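Local coordinates for hypothetical protein Atu2684 (Agrobacterium tumefaciens, PDB 2AXO), which is of unknown function but belongs to the DUF1223 family of the thioredoxin clan and carries a pair of cysteines joined as a disulfide, at residues Y78-D81 and Y82-Y85; S254-L257 and G258-Q262. All coordinates share one frame; numbering follows the deposited sequence.

The chain first runs through strand 45-50, helix 58-70 and strand 74-79. This beta-alpha-beta crossover is consistent with the thioredoxin clan. Interaction 1 begins there: it starts on the last part of strand 74-79 and turns into the loop that leads to helix 95-107. Interaction 2 comes much later, where strand 247-257, at the edge of a four-stranded antiparallel sheet, runs out into the C-terminal tail. Each contact closes only a short local bend. The two stand in series, so they neither nest nor cross. Interactions 1 and 2 have centres 28 Å apart and do not touch. Interaction 1 lies beside the second subunit, whereas interaction 2 meets no other chain of the assembly.

Interaction 1 (Y78-D81 and Y82-Y85); sequences YHVD and YWNY
V80 places its side chain over one face of the Y82 ring. CG2 stands 3.8 Å from the Y82 ring centroid, only 12° off the normal, which makes a CH-pi contact. V80 CB adds a second point of packing, 3.8 Å from Y82 CE2. Y82 reaches this position because CG sits between its own backbone N and carbonyl carbon (chi1 54°), folding the ring back over V80. The same methyl also meets W83: V80 CG2 is 3.7 Å from W83 CD1, in the plane of the indole and at its edge. V80 and W83 run side by side.

The backbone closes a beta-turn from D81 to N84. N84 N donates to D81 O at 3.3 Å, a fairly straight bond (163°), with the donor above the carbonyl plane. The N84 amide folds back across the turn, its ND2 2.9 Å from D81 O, but the angle is poor for a hydrogen bond. A water fills the inside of the bend. It donates to V80 O at 2.6 Å, accepts from W83 N at 3.1 Å and donates weakly to N84 OD1.

The polar ends point to other partners. D81 OD1 bonds T98, Y82 OH bonds Q101 and W83 NE1 bonds T115. Y82 also meets the Y102 ring of the second subunit.

Y82 N is buried without a partner. The chemistry implies a turn closed by the N84 N to D81 O bond and a water bridge, with V80 CG2 meeting the face of one ring and the edge of the other, while Q101 and T115 hold their polar ends.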
ATOM      1  N   TYR A  78      -4.433 -12.651  -4.893  1.00  8.84           N
ATOM      2  CA  TYR A  78      -3.826 -11.432  -5.421  1.00 10.34           C
ATOM      3  C   TYR A  78      -2.532 -11.128  -4.675  1.00 12.03           C
ATOM      4  O   TYR A  78      -2.566 -10.678  -3.530  1.00 12.94           O
ATOM      5  CB  TYR A  78      -4.745 -10.220  -5.250  1.00 10.61           C
ATOM      6  CG  TYR A  78      -6.047 -10.280  -6.012  1.00  9.09           C
ATOM      7  CD1 TYR A  78      -7.152 -10.946  -5.488  1.00 11.20           C
ATOM      8  CD2 TYR A  78      -6.182  -9.646  -7.248  1.00 11.45           C
ATOM      9  CE1 TYR A  78      -8.361 -10.981  -6.175  1.00 10.91           C
ATOM     10  CE2 TYR A  78      -7.387  -9.676  -7.945  1.00 10.16           C
ATOM     11  CZ  TYR A  78      -8.471 -10.343  -7.403  1.00  9.97           C
ATOM     12  OH  TYR A  78      -9.663 -10.383  -8.083  1.00 11.69           O
ATOM     13  N   HIS A  79      -1.393 -11.360  -5.316  1.00 12.57           N
ATOM     14  CA  HIS A  79      -0.117 -11.075  -4.673  1.00 13.14           C
ATOM     15  C   HIS A  79       0.143  -9.574  -4.679  1.00 13.48           C
ATOM     16  O   HIS A  79       0.181  -8.949  -5.740  1.00 13.39           O
ATOM     17  CB  HIS A  79       1.019 -11.808  -5.389  1.00 13.49           C
ATOM     18  CG  HIS A  79       1.040 -13.284  -5.134  1.00 14.99           C
ATOM     19  ND1 HIS A  79       0.056 -14.133  -5.591  1.00 17.72           N
ATOM     20  CD2 HIS A  79       1.925 -14.059  -4.462  1.00 13.97           C
ATOM     21  CE1 HIS A  79       0.335 -15.370  -5.214  1.00 15.25           C
ATOM     22  NE2 HIS A  79       1.463 -15.351  -4.527  1.00 19.28           N
ATOM     23  N   VAL A  80       0.313  -9.002  -3.489  1.00 15.10           N
ATOM     24  CA  VAL A  80       0.570  -7.569  -3.344  1.00 15.99           C
ATOM     25  C   VAL A  80       2.057  -7.263  -3.504  1.00 18.07           C
ATOM     26  O   VAL A  80       2.904  -8.132  -3.304  1.00 18.16           O
ATOM     27  CB  VAL A  80       0.079  -7.055  -1.971  1.00 16.83           C
ATOM     28  CG1 VAL A  80      -1.431  -7.211  -1.885  1.00 17.32           C
ATOM     29  CG2 VAL A  80       0.761  -7.823  -0.843  1.00 15.36           C
ATOM     30  N   ASP A  81       2.380  -6.024  -3.861  1.00 19.82           N
ATOM     31  CA  ASP A  81       3.777  -5.665  -4.070  1.00 21.35           C
ATOM     32  C   ASP A  81       4.483  -5.029  -2.881  1.00 22.17           C
ATOM     33  O   ASP A  81       5.696  -4.831  -2.919  1.00 23.72           O
ATOM     34  CB  ASP A  81       3.901  -4.737  -5.286  1.00 23.01           C
ATOM     35  CG  ASP A  81       3.278  -3.372  -5.051  1.00 23.63           C
ATOM     36  OD1 ASP A  81       2.613  -3.178  -4.011  1.00 22.99           O
ATOM     37  OD2 ASP A  81       3.450  -2.488  -5.915  1.00 25.76           O
ATOM     38  N   TYR A  82       3.754  -4.729  -1.813  1.00 21.18           N
ATOM     39  CA  TYR A  82       4.402  -4.080  -0.688  1.00 21.89           C
ATOM     40  C   TYR A  82       5.226  -4.952   0.254  1.00 21.41           C
ATOM     41  O   TYR A  82       5.530  -4.553   1.377  1.00 22.24           O
ATOM     42  CB  TYR A  82       3.385  -3.238   0.093  1.00 21.65           C
ATOM     43  CG  TYR A  82       2.129  -3.938   0.557  1.00 21.03           C
ATOM     44  CD1 TYR A  82       2.156  -4.821   1.632  1.00 21.13           C
ATOM     45  CD2 TYR A  82       0.895  -3.627  -0.010  1.00 20.10           C
ATOM     46  CE1 TYR A  82       0.981  -5.366   2.145  1.00 18.85           C
ATOM     47  CE2 TYR A  82      -0.283  -4.164   0.488  1.00 16.48           C
ATOM     48  CZ  TYR A  82      -0.237  -5.026   1.568  1.00 17.18           C
ATOM     49  OH  TYR A  82      -1.407  -5.513   2.097  1.00 13.99           O
ATOM     50  N   TRP A  83       5.605  -6.136  -0.215  1.00 22.64           N
ATOM     51  CA  TRP A  83       6.433  -7.035   0.577  1.00 24.39           C
ATOM     52  C   TRP A  83       7.739  -7.285  -0.157  1.00 26.84           C
ATOM     53  O   TRP A  83       8.579  -8.068   0.287  1.00 27.90           O
ATOM     54  CB  TRP A  83       5.722  -8.365   0.836  1.00 22.21           C
ATOM     55  CG  TRP A  83       4.706  -8.280   1.915  1.00 19.34           C
ATOM     56  CD1 TRP A  83       3.348  -8.213   1.766  1.00 20.22           C
ATOM     57  CD2 TRP A  83       4.960  -8.231   3.322  1.00 17.59           C
ATOM     58  NE1 TRP A  83       2.743  -8.127   2.994  1.00 17.40           N
ATOM     59  CE2 TRP A  83       3.708  -8.138   3.968  1.00 17.57           C
ATOM     60  CE3 TRP A  83       6.124  -8.257   4.100  1.00 17.78           C
ATOM     61  CZ2 TRP A  83       3.585  -8.075   5.362  1.00 15.89           C
ATOM     62  CZ3 TRP A  83       6.004  -8.191   5.489  1.00 16.92           C
ATOM     63  CH2 TRP A  83       4.742  -8.102   6.102  1.00 17.55           C
ATOM     64  N   ASN A  84       7.903  -6.613  -1.290  1.00 29.62           N
ATOM     65  CA  ASN A  84       9.115  -6.755  -2.081  1.00 32.19           C
ATOM     66  C   ASN A  84      10.144  -5.755  -1.580  1.00 33.87           C
ATOM     67  O   ASN A  84       9.799  -4.648  -1.171  1.00 35.11           O
ATOM     68  CB  ASN A  84       8.833  -6.490  -3.564  1.00 31.89           C
ATOM     69  CG  ASN A  84       7.682  -7.318  -4.099  1.00 32.07           C
ATOM     70  OD1 ASN A  84       7.570  -8.509  -3.810  1.00 32.84           O
ATOM     71  ND2 ASN A  84       6.824  -6.691  -4.893  1.00 33.46           N
ATOM     72  N   TYR A  85      11.409  -6.154  -1.607  1.00 36.40           N
ATOM     73  CA  TYR A  85      12.484  -5.279  -1.166  1.00 38.29           C
ATOM     74  C   TYR A  85      13.705  -5.400  -2.067  1.00 39.74           C
ATOM     75  O   TYR A  85      14.302  -4.393  -2.447  1.00 41.48           O
ATOM     76  CB  TYR A  85      12.844  -5.585   0.291  1.00 38.73           C
ATOM     77  CG  TYR A  85      13.107  -7.042   0.583  1.00 38.28           C
ATOM     78  CD1 TYR A  85      14.407  -7.545   0.612  1.00 38.39           C
ATOM     79  CD2 TYR A  85      12.057  -7.916   0.859  1.00 38.07           C
ATOM     80  CE1 TYR A  85      14.658  -8.880   0.915  1.00 39.16           C
ATOM     81  CE2 TYR A  85      12.293  -9.255   1.161  1.00 38.59           C
ATOM     82  CZ  TYR A  85      13.595  -9.729   1.191  1.00 39.43           C
ATOM     83  OH  TYR A  85      13.843 -11.044   1.510  1.00 40.20           O
TER
HETATM   84  O   HOH W   1       5.351  -8.283  -2.367  1.00 20.72           O

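Interaction 2 (S254-L257 and G258-Q262); sequences SILL and GNETQ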
ATOM      1  N   SER A 254     -18.270 -16.674 -11.609  1.00 11.84           N
ATOM      2  CA  SER A 254     -18.009 -17.927 -12.282  1.00 13.57           C
ATOM      3  C   SER A 254     -16.526 -18.074 -12.561  1.00 13.01           C
ATOM      4  O   SER A 254     -15.802 -17.084 -12.681  1.00 11.95           O
ATOM      5  CB  SER A 254     -18.779 -17.973 -13.602  1.00 13.96           C
ATOM      6  OG  SER A 254     -18.400 -19.087 -14.393  1.00 15.48           O
ATOM      7  N   ILE A 255     -16.074 -19.319 -12.647  1.00 10.51           N
ATOM      8  CA  ILE A 255     -14.687 -19.581 -12.970  1.00  9.23           C
ATOM      9  C   ILE A 255     -14.637 -20.442 -14.214  1.00  9.10           C
ATOM     10  O   ILE A 255     -15.441 -21.351 -14.392  1.00  7.70           O
ATOM     11  CB  ILE A 255     -13.935 -20.313 -11.841  1.00 11.19           C
ATOM     12  CG1 ILE A 255     -13.591 -19.324 -10.724  1.00 13.62           C
ATOM     13  CG2 ILE A 255     -12.646 -20.945 -12.398  1.00 11.39           C
ATOM     14  CD1 ILE A 255     -12.757 -19.911  -9.602  1.00 17.26           C
ATOM     15  N   LEU A 256     -13.700 -20.116 -15.089  1.00  8.65           N
ATOM     16  CA  LEU A 256     -13.497 -20.860 -16.314  1.00 11.63           C
ATOM     17  C   LEU A 256     -12.043 -21.294 -16.273  1.00 11.31           C
ATOM     18  O   LEU A 256     -11.147 -20.450 -16.227  1.00 11.98           O
ATOM     19  CB  LEU A 256     -13.738 -19.966 -17.537  1.00 12.05           C
ATOM     20  CG  LEU A 256     -13.438 -20.609 -18.895  1.00 12.19           C
ATOM     21  CD1 LEU A 256     -14.255 -21.888 -19.043  1.00 15.71           C
ATOM     22  CD2 LEU A 256     -13.770 -19.637 -20.023  1.00 13.20           C
ATOM     23  N   LEU A 257     -11.798 -22.599 -16.259  1.00 11.09           N
ATOM     24  CA  LEU A 257     -10.420 -23.076 -16.233  1.00 12.41           C
ATOM     25  C   LEU A 257      -9.943 -23.326 -17.651  1.00 13.21           C
ATOM     26  O   LEU A 257     -10.724 -23.723 -18.515  1.00 11.71           O
ATOM     27  CB  LEU A 257     -10.295 -24.366 -15.418  1.00 12.80           C
ATOM     28  CG  LEU A 257     -10.553 -24.266 -13.915  1.00 13.78           C
ATOM     29  CD1 LEU A 257     -10.331 -25.630 -13.276  1.00 18.07           C
ATOM     30  CD2 LEU A 257      -9.630 -23.225 -13.299  1.00 14.94           C
ATOM     31  N   GLY A 258      -8.657 -23.084 -17.885  1.00 14.73           N
ATOM     32  CA  GLY A 258      -8.093 -23.291 -19.204  1.00 16.09           C
ATOM     33  C   GLY A 258      -8.224 -24.738 -19.637  1.00 17.84           C
ATOM     34  O   GLY A 258      -8.449 -25.026 -20.809  1.00 17.49           O
ATOM     35  N   ASN A 259      -8.079 -25.654 -18.686  1.00 18.52           N
ATOM     36  CA  ASN A 259      -8.202 -27.071 -18.982  1.00 20.58           C
ATOM     37  C   ASN A 259      -9.669 -27.474 -19.028  1.00 22.61           C
ATOM     38  O   ASN A 259     -10.345 -27.490 -18.003  1.00 22.38           O
ATOM     39  CB  ASN A 259      -7.476 -27.900 -17.927  1.00 21.69           C
ATOM     40  CG  ASN A 259      -7.797 -29.370 -18.035  1.00 21.21           C
ATOM     41  OD1 ASN A 259      -7.970 -29.892 -19.132  1.00 20.80           O
ATOM     42  ND2 ASN A 259      -7.868 -30.051 -16.897  1.00 22.62           N
ATOM     43  N   GLU A 260     -10.166 -27.795 -20.220  1.00 24.89           N
ATOM     44  CA  GLU A 260     -11.565 -28.195 -20.361  1.00 26.26           C
ATOM     45  C   GLU A 260     -11.738 -29.708 -20.450  1.00 25.70           C
ATOM     46  O   GLU A 260     -12.596 -30.203 -21.187  1.00 25.76           O
ATOM     47  CB  GLU A 260     -12.191 -27.538 -21.592  1.00 30.06           C
ATOM     48  CG  GLU A 260     -12.528 -26.060 -21.421  1.00 33.38           C
ATOM     49  CD  GLU A 260     -13.410 -25.786 -20.211  1.00 35.86           C
ATOM     50  OE1 GLU A 260     -12.883 -25.757 -19.074  1.00 36.67           O
ATOM     51  OE2 GLU A 260     -14.635 -25.603 -20.395  1.00 36.49           O
ATOM     52  N   THR A 261     -10.922 -30.435 -19.691  1.00 24.86           N
ATOM     53  CA  THR A 261     -10.993 -31.891 -19.671  1.00 24.49           C
ATOM     54  C   THR A 261     -12.230 -32.360 -18.910  1.00 23.24           C
ATOM     55  O   THR A 261     -12.459 -31.959 -17.771  1.00 23.57           O
ATOM     56  CB  THR A 261      -9.750 -32.506 -18.999  1.00 25.65           C
ATOM     57  OG1 THR A 261      -8.588 -32.224 -19.789  1.00 25.37           O
ATOM     58  CG2 THR A 261      -9.913 -34.015 -18.863  1.00 25.78           C
ATOM     59  N   GLN A 262     -13.020 -33.210 -19.554  1.00 21.05           N
ATOM     60  CA  GLN A 262     -14.230 -33.759 -18.955  1.00 20.14           C
ATOM     61  C   GLN A 262     -13.915 -35.108 -18.320  1.00 18.81           C
ATOM     62  O   GLN A 262     -13.572 -36.059 -19.018  1.00 18.91           O
ATOM     63  CB  GLN A 262     -15.311 -33.934 -20.026  1.00 18.52           C
ATOM     64  CG  GLN A 262     -15.885 -32.630 -20.560  1.00 20.14           C
ATOM     65  CD  GLN A 262     -16.778 -32.827 -21.775  1.00 18.87           C
ATOM     66  OE1 GLN A 262     -17.524 -31.927 -22.166  1.00 18.48           O
ATOM     67  NE2 GLN A 262     -16.701 -34.006 -22.384  1.00 17.07           N
TER
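E260 folds its side chain back toward the end of strand 247-257, where it meets L257 and L256. CB starts well away from the strand. The chain then bends at chi2 (-54°), and this turns the carboxylate back. CG comes to 4.1 Å from L257 O. CD is nearer, 3.8 Å from the same oxygen. At the tip, L256 CD1 lies about equally far from both oxygens, 4.0 Å from E260 OE2. OE1 alone also comes close to L257 O, at 3.0 Å. With both atoms acting as acceptors, this is a close approach of two oxygens, not a hydrogen bond in the charged form. The L256 and E260 side chains cross at about a right angle. Both also touch F156 of strand 152-156, while L257 packs on F179 and R181 of strand 172-186.

Further along, N259 and T261 bond to each other. N259 OD1 accepts from T261 OG1 at 2.5 Å, in the carbonyl plane and on a lone pair. A weak bond from T261 N to the same OD1, at 3.1 Å, makes an Asx turn. Just past the strand, G258 O accepts from K230 NZ.

The contact therefore sets a carboxylate against a carbonyl oxygen and a methyl group. The nearby carbonyl oxygen could slightly favour a protonated carboxyl, but E260 is exposed, so solvent can probably offset much of the effect.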